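Side-chain contacts in inulin fructotransferase (PDB 2INV), which probably cleaves difructose units from the end of inulin by intramolecular fructosyl transfer, releasing a cyclic difructose anhydride: residues I113-S118 with P122-V127; E240-T245 with I257-C262; S395-Y400 with T404-T409. One frame throughout, in Å; residues are numbered along the deposited sequence.

Contact 1: residues I113-S118 with P122-V127; sequences IRVLTS and PQAFLV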
# COMPACT_ATOMS: atom_id res chain seq x y z
N ILE A 113 -18.01 -13.68 12.59
CA ILE A 113 -18.13 -15.13 12.62
C ILE A 113 -17.36 -15.65 13.82
O ILE A 113 -16.15 -15.45 13.95
CB ILE A 113 -17.55 -15.81 11.36
CG1 ILE A 113 -18.46 -15.56 10.16
CG2 ILE A 113 -17.41 -17.32 11.61
CD1 ILE A 113 -17.98 -16.20 8.88
N ARG A 114 -18.09 -16.31 14.71
CA ARG A 114 -17.47 -16.87 15.88
C ARG A 114 -17.15 -18.31 15.55
O ARG A 114 -18.03 -19.12 15.27
CB ARG A 114 -18.40 -16.76 17.07
CG ARG A 114 -19.17 -15.44 17.09
CD ARG A 114 -19.43 -15.04 18.50
NE ARG A 114 -20.05 -16.14 19.22
CZ ARG A 114 -19.91 -16.36 20.52
NH1 ARG A 114 -19.18 -15.55 21.25
NH2 ARG A 114 -20.50 -17.41 21.06
N VAL A 115 -15.85 -18.57 15.54
CA VAL A 115 -15.30 -19.86 15.23
C VAL A 115 -15.41 -20.77 16.44
O VAL A 115 -14.72 -20.58 17.45
CB VAL A 115 -13.82 -19.69 14.82
CG1 VAL A 115 -13.20 -21.02 14.47
CG2 VAL A 115 -13.74 -18.73 13.64
N LEU A 116 -16.30 -21.75 16.35
CA LEU A 116 -16.52 -22.70 17.43
C LEU A 116 -16.27 -24.10 16.88
O LEU A 116 -17.06 -25.03 17.09
CB LEU A 116 -17.97 -22.59 17.92
CG LEU A 116 -18.38 -21.16 18.27
CD1 LEU A 116 -19.89 -21.09 18.47
CD2 LEU A 116 -17.64 -20.71 19.52
N THR A 117 -15.15 -24.24 16.18
CA THR A 117 -14.79 -25.50 15.57
C THR A 117 -14.36 -26.60 16.52
O THR A 117 -13.82 -26.36 17.60
CB THR A 117 -13.69 -25.30 14.52
OG1 THR A 117 -12.63 -24.52 15.09
CG2 THR A 117 -14.24 -24.58 13.30
N SER A 118 -14.59 -27.83 16.08
CA SER A 118 -14.25 -29.03 16.83
C SER A 118 -12.81 -29.44 16.51
O SER A 118 -12.30 -29.14 15.43
CB SER A 118 -15.19 -30.18 16.44
OG SER A 118 -16.55 -29.84 16.71
N PRO A 122 -10.35 -28.09 12.89
CA PRO A 122 -9.89 -26.81 13.44
C PRO A 122 -10.29 -25.55 12.69
O PRO A 122 -10.88 -24.62 13.25
CB PRO A 122 -8.38 -26.98 13.46
CG PRO A 122 -8.23 -28.41 13.83
CD PRO A 122 -9.28 -29.10 12.98
N GLN A 123 -9.94 -25.53 11.41
CA GLN A 123 -10.15 -24.40 10.52
C GLN A 123 -11.59 -24.03 10.18
O GLN A 123 -12.39 -24.89 9.78
CB GLN A 123 -9.36 -24.65 9.24
CG GLN A 123 -7.98 -25.25 9.49
CD GLN A 123 -7.95 -26.77 9.35
OE1 GLN A 123 -8.92 -27.46 9.68
NE2 GLN A 123 -6.82 -27.29 8.88
N ALA A 124 -11.91 -22.75 10.32
CA ALA A 124 -13.25 -22.26 10.00
C ALA A 124 -13.38 -22.45 8.50
O ALA A 124 -14.40 -22.94 8.01
CB ALA A 124 -13.38 -20.78 10.36
N PHE A 125 -12.33 -22.07 7.79
CA PHE A 125 -12.29 -22.21 6.35
C PHE A 125 -11.04 -22.97 5.94
O PHE A 125 -9.92 -22.60 6.29
CB PHE A 125 -12.31 -20.83 5.67
CG PHE A 125 -13.60 -20.09 5.86
CD1 PHE A 125 -13.78 -19.24 6.94
CD2 PHE A 125 -14.66 -20.30 4.99
CE1 PHE A 125 -15.00 -18.60 7.14
CE2 PHE A 125 -15.88 -19.67 5.18
CZ PHE A 125 -16.05 -18.82 6.27
N LEU A 126 -11.25 -24.06 5.21
CA LEU A 126 -10.15 -24.87 4.73
C LEU A 126 -10.27 -24.96 3.22
O LEU A 126 -11.19 -25.59 2.69
CB LEU A 126 -10.19 -26.26 5.35
CG LEU A 126 -9.06 -27.21 4.93
CD1 LEU A 126 -7.69 -26.58 5.22
CD2 LEU A 126 -9.21 -28.52 5.68
N VAL A 127 -9.34 -24.28 2.56
CA VAL A 127 -9.30 -24.22 1.12
C VAL A 127 -8.38 -25.31 0.59
O VAL A 127 -7.18 -25.32 0.89
CB VAL A 127 -8.77 -22.85 0.68
CG1 VAL A 127 -8.89 -22.69 -0.82
CG2 VAL A 127 -9.53 -21.76 1.42
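Thr117 and Val115 face Pro122 and Ala124 where the chain doubles back, the touching parts running 141° apart. The CA atoms of Thr117 and Pro122 are 5.5 Å apart, and those of Val115 and Ala124 6.1 Å, yet the segments do not pair as a ladder: the single hydrogen bond between them comes from a side chain. With chi1 at 50°, Thr117 carries OG1 between its backbone N and carbonyl carbon, from where it donates a short bond of 2.5 Å to Pro122 O, arriving 25° off the carbonyl plane. The hydroxyl thus pins one side of the turn to the main chain of the other. A valine in its place would probably leave Pro122 O without this donor and free the two arms of the turn to shift. Strand 111-115 is paired through Ile113 and Val115 with strand 135-146; past the turn, the chain rounds a corner at Ala124 and Phe125 before running on as strand 126-127, and this corner carries it from one face of the right-handed parallel beta-helix to the next. Two residues before Thr117, Val115 straddles the Ala124 methyl, CG2 lying 3.9 Å and CG1 4.1 Å from its CB. Ile113 and Phe125 approach from opposite directions, Ile113 CD1 meeting the ring edge, near its plane, at CZ (4.2 Å). The side-chain NE2 of Gln123 is hydrogen-bonded to Glu165 OE1.

Contact 2: residues E240-T245 with I257-C262; sequences EGLLVT and IEFTGC. With 2PO (phosphonate), chain H.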
# COMPACT_ATOMS: atom_id res chain seq x y z
N GLU A 240 10.29 -17.02 -2.31
CA GLU A 240 11.16 -16.34 -3.24
C GLU A 240 10.32 -15.19 -3.78
O GLU A 240 9.15 -15.39 -4.11
CB GLU A 240 11.55 -17.31 -4.35
CG GLU A 240 12.07 -16.68 -5.62
CD GLU A 240 13.57 -16.67 -5.70
OE1 GLU A 240 14.22 -17.48 -5.00
OE2 GLU A 240 14.12 -15.86 -6.49
N GLY A 241 10.90 -14.00 -3.83
CA GLY A 241 10.17 -12.85 -4.33
C GLY A 241 9.14 -12.27 -3.37
O GLY A 241 8.26 -11.50 -3.79
N LEU A 242 9.24 -12.60 -2.09
CA LEU A 242 8.30 -12.07 -1.10
C LEU A 242 8.58 -10.60 -0.83
O LEU A 242 9.72 -10.21 -0.60
CB LEU A 242 8.39 -12.86 0.21
CG LEU A 242 7.45 -12.48 1.36
CD1 LEU A 242 6.00 -12.57 0.90
CD2 LEU A 242 7.68 -13.40 2.55
N LEU A 243 7.52 -9.79 -0.89
CA LEU A 243 7.63 -8.37 -0.63
C LEU A 243 6.81 -8.12 0.63
O LEU A 243 5.62 -8.44 0.68
CB LEU A 243 7.02 -7.56 -1.78
CG LEU A 243 7.78 -6.36 -2.33
CD1 LEU A 243 6.80 -5.48 -3.09
CD2 LEU A 243 8.42 -5.57 -1.21
N VAL A 244 7.46 -7.56 1.64
CA VAL A 244 6.76 -7.26 2.88
C VAL A 244 7.05 -5.78 3.05
O VAL A 244 8.19 -5.37 3.25
CB VAL A 244 7.30 -8.13 4.01
CG1 VAL A 244 6.57 -7.83 5.30
CG2 VAL A 244 7.12 -9.60 3.64
N THR A 245 5.98 -4.99 2.98
CA THR A 245 6.12 -3.55 3.02
C THR A 245 4.92 -2.82 3.64
O THR A 245 3.78 -3.28 3.54
CB THR A 245 6.32 -3.05 1.59
OG1 THR A 245 5.02 -2.94 0.70
CG2 THR A 245 7.42 -3.64 0.80
N ILE A 257 8.82 -10.93 12.19
CA ILE A 257 9.03 -11.35 10.82
C ILE A 257 10.03 -12.48 10.87
O ILE A 257 11.15 -12.33 11.35
CB ILE A 257 9.56 -10.22 9.94
CG1 ILE A 257 8.47 -9.16 9.77
CG2 ILE A 257 9.98 -10.77 8.57
CD1 ILE A 257 8.91 -7.93 9.03
N GLU A 258 9.60 -13.63 10.37
CA GLU A 258 10.43 -14.81 10.44
C GLU A 258 10.45 -15.60 9.14
O GLU A 258 9.45 -16.22 8.75
CB GLU A 258 9.94 -15.69 11.59
CG GLU A 258 10.87 -16.77 12.01
CD GLU A 258 10.29 -17.57 13.15
OE1 GLU A 258 9.78 -16.94 14.11
OE2 GLU A 258 10.34 -18.82 13.10
N PHE A 259 11.60 -15.58 8.49
CA PHE A 259 11.81 -16.29 7.23
C PHE A 259 12.69 -17.51 7.45
O PHE A 259 13.72 -17.42 8.12
CB PHE A 259 12.59 -15.42 6.24
CG PHE A 259 11.84 -14.23 5.70
CD1 PHE A 259 10.49 -14.04 5.95
CD2 PHE A 259 12.51 -13.31 4.88
CE1 PHE A 259 9.81 -12.95 5.39
CE2 PHE A 259 11.84 -12.23 4.33
CZ PHE A 259 10.48 -12.06 4.58
N THR A 260 12.30 -18.67 6.94
CA THR A 260 13.22 -19.79 7.03
C THR A 260 13.50 -20.21 5.61
O THR A 260 12.60 -20.58 4.85
CB THR A 260 12.72 -21.00 7.86
OG1 THR A 260 13.62 -22.10 7.66
CG2 THR A 260 11.32 -21.41 7.47
N GLY A 261 14.77 -20.11 5.24
CA GLY A 261 15.21 -20.49 3.91
C GLY A 261 14.57 -19.74 2.76
O GLY A 261 14.35 -20.33 1.70
N CYS A 262 14.22 -18.47 2.95
CA CYS A 262 13.63 -17.72 1.85
C CYS A 262 14.78 -17.05 1.12
O CYS A 262 15.81 -16.74 1.73
CB CYS A 262 12.65 -16.67 2.38
SG CYS A 262 11.35 -17.34 3.44
P 2PO H . 4.05 0.88 0.47
O1P 2PO H . 3.83 1.04 -1.08
O2P 2PO H . 3.72 -0.63 0.83
O3P 2PO H . 3.42 1.90 1.35
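Leu242 and Phe259 are brought together by their first torsions: the leucine sets CG opposite its backbone N (chi1 -178°), while the phenylalanine sets its ring opposite the carbonyl carbon (chi1 -69°). The leucine comes in at a slant to the phenylalanine, and one leucine methyl does the touching, with CD2 lying 3.6 Å from Phe259 CE1 and 3.7 Å from Phe259 CZ. Val244, two residues on, reaches the same ring from its edge, CG2 lying near the ring plane 4.3 Å from Phe259 CZ. The other valine methyl, CG1, looks to Ile257, whose CD1 is 4.4 Å away at the corner before strand 258-260. Ala236, Cys265 and Val267 also pack on Phe259, so the ring is set among apolar neighbours in the interior of a right-handed parallel beta-helix, where strands from different faces meet through their side chains.

The opposite side of strand 243-245 serves the trimer. Thr245 OG1 donates a 2.7 Å hydrogen bond to O2P of the phosphonate, which is also bound by Thr245 of the second and third subunits. Gly241 O in turn accepts a hydrogen bond from Asn248 ND2 of the second subunit. No hydrogen bond joins the two segments, which implies that their association rests on dispersion and the exclusion of water, while the Thr245 hydroxyl faces the phosphonate shared by the three subunits.

Contact 3: residues S395-Y400 with T404-T409; sequences SQITSY and TAIRPT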
# COMPACT_ATOMS: atom_id res chain seq x y z
N SER A 395 33.74 0.51 18.75
CA SER A 395 33.46 -0.15 20.02
C SER A 395 32.00 -0.55 20.19
O SER A 395 31.62 -1.12 21.21
CB SER A 395 33.91 0.73 21.19
OG SER A 395 33.15 1.94 21.29
N GLN A 396 31.19 -0.27 19.18
CA GLN A 396 29.78 -0.66 19.21
C GLN A 396 29.62 -1.80 18.21
O GLN A 396 28.50 -2.25 17.94
CB GLN A 396 28.89 0.53 18.82
CG GLN A 396 29.03 1.75 19.78
CD GLN A 396 28.25 2.97 19.34
OE1 GLN A 396 28.30 3.38 18.18
NE2 GLN A 396 27.52 3.57 20.29
N ILE A 397 30.76 -2.28 17.70
CA ILE A 397 30.79 -3.37 16.72
C ILE A 397 31.73 -4.52 17.13
O ILE A 397 32.92 -4.30 17.37
CB ILE A 397 31.27 -2.85 15.35
CG1 ILE A 397 30.35 -1.73 14.87
CG2 ILE A 397 31.30 -3.98 14.34
CD1 ILE A 397 30.76 -1.11 13.55
N THR A 398 31.20 -5.73 17.19
CA THR A 398 32.01 -6.90 17.54
C THR A 398 32.09 -7.85 16.35
O THR A 398 31.08 -8.37 15.89
CB THR A 398 31.41 -7.70 18.72
OG1 THR A 398 31.39 -6.89 19.90
CG2 THR A 398 32.26 -8.94 18.99
N SER A 399 33.30 -8.05 15.85
CA SER A 399 33.51 -8.96 14.73
C SER A 399 34.39 -10.10 15.20
O SER A 399 35.56 -9.89 15.56
CB SER A 399 34.19 -8.22 13.57
OG SER A 399 34.59 -9.13 12.55
N TYR A 400 33.84 -11.31 15.22
CA TYR A 400 34.60 -12.48 15.65
C TYR A 400 35.23 -13.12 14.45
O TYR A 400 35.74 -14.25 14.52
CB TYR A 400 33.70 -13.51 16.31
CG TYR A 400 33.21 -13.06 17.64
CD1 TYR A 400 34.09 -12.70 18.65
CD2 TYR A 400 31.85 -12.99 17.88
CE1 TYR A 400 33.63 -12.29 19.88
CE2 TYR A 400 31.37 -12.57 19.11
CZ TYR A 400 32.27 -12.22 20.10
OH TYR A 400 31.79 -11.82 21.32
N THR A 404 36.16 -9.45 8.20
CA THR A 404 35.11 -8.46 8.21
C THR A 404 35.70 -7.09 7.90
O THR A 404 36.74 -6.70 8.46
CB THR A 404 34.41 -8.38 9.57
OG1 THR A 404 33.76 -9.63 9.84
CG2 THR A 404 33.38 -7.26 9.55
N ALA A 405 35.04 -6.38 7.00
CA ALA A 405 35.47 -5.04 6.63
C ALA A 405 34.52 -4.11 7.38
O ALA A 405 33.29 -4.22 7.24
CB ALA A 405 35.36 -4.84 5.14
N ILE A 406 35.10 -3.21 8.17
CA ILE A 406 34.30 -2.28 8.97
C ILE A 406 34.70 -0.82 8.74
O ILE A 406 35.87 -0.51 8.59
CB ILE A 406 34.49 -2.56 10.48
CG1 ILE A 406 34.15 -4.02 10.80
CG2 ILE A 406 33.64 -1.61 11.31
CD1 ILE A 406 34.40 -4.40 12.24
N ARG A 407 33.70 0.06 8.70
CA ARG A 407 33.94 1.49 8.55
C ARG A 407 33.14 2.23 9.61
O ARG A 407 31.91 2.20 9.60
CB ARG A 407 33.53 2.00 7.17
CG ARG A 407 33.67 3.53 7.07
CD ARG A 407 33.36 4.05 5.68
NE ARG A 407 31.92 4.08 5.41
CZ ARG A 407 31.40 3.92 4.20
NH1 ARG A 407 32.19 3.72 3.15
NH2 ARG A 407 30.08 3.96 4.03
N PRO A 408 33.84 2.87 10.55
CA PRO A 408 33.19 3.62 11.63
C PRO A 408 32.18 4.67 11.21
O PRO A 408 32.30 5.28 10.16
CB PRO A 408 34.36 4.28 12.33
CG PRO A 408 35.42 3.28 12.24
CD PRO A 408 35.27 2.68 10.83
N THR A 409 31.15 4.85 12.04
CA THR A 409 30.20 5.91 11.78
C THR A 409 31.17 6.95 12.34
O THR A 409 31.61 6.81 13.48
CB THR A 409 28.96 5.86 12.69
OG1 THR A 409 28.23 4.65 12.45
CG2 THR A 409 28.05 7.05 12.40
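Ile397 and Ile406 lie alongside, pointing contrary ways, so that each delta methyl meets the other's gamma branch: Ile397 CD1 lies 3.7 Å from Ile406 CG2, and Ile397 CG2 lies 3.8 Å from Ile406 CD1. The match follows from nearly identical conformations, chi1 being -57° in the first and -56° in the second, with both chains extended beyond. Ile406 CD1 also touches Ser399 CB at 4.1 Å, which links the apolar pair to a polar one. There Ser399 OG and Thr404 OG1 are hydrogen-bonded at 2.9 Å across the mouth of the three-residue turn between the segments, although the proton may be shared with another acceptor. A hydrogen bond to the carbonyl oxygen of Ser401, within that turn, gives Ser399 OG a second partner.

The backbones stand well apart, the CA atoms of Ile397 and Ile406 being 8.6 Å from each other, because these are strands on different faces of a beta-helix and not neighbours in a sheet. Each is held by the preceding turn of the helix: strand 397-399 runs parallel to strand 375-379, and strand 405-407 to strand 387-389. Ile397 packs on Val388 and Thr404 on Leu379, both in that preceding coil. On the outer side of the first strand, the methyl CG2 of Thr398 rests over one face of the Tyr400 ring, off its centre and 3.5 Å from the ring plane. Beyond the second strand lies the trimer interface, where Arg407 forms salt bridges with Asp390 of its own chain and Asp390 of the second subunit, while Thr409 packs on Lys387 of the third subunit.

Overall arrangement
Followed from the N terminus, the three contacts come in series, and none encloses or crosses another. Contact 1 closes a loop of three residues where strand 111-115 gives way to strand 123-127. Contact 2 closes a longer loop of eleven residues, which contains strand 248-249, and joins strands 243-245 and 258-260 across the interior of the beta-helix. Contact 3 again bridges three residues, joining the last two strands of the chain. Their centres are spaced along the structure, about 27 Å from contact 1 to contact 2 and about 27 Å from contact 2 to contact 3. Contacts 2 and 3 lie beside neighbouring subunits, whereas no other chain touches contact 1.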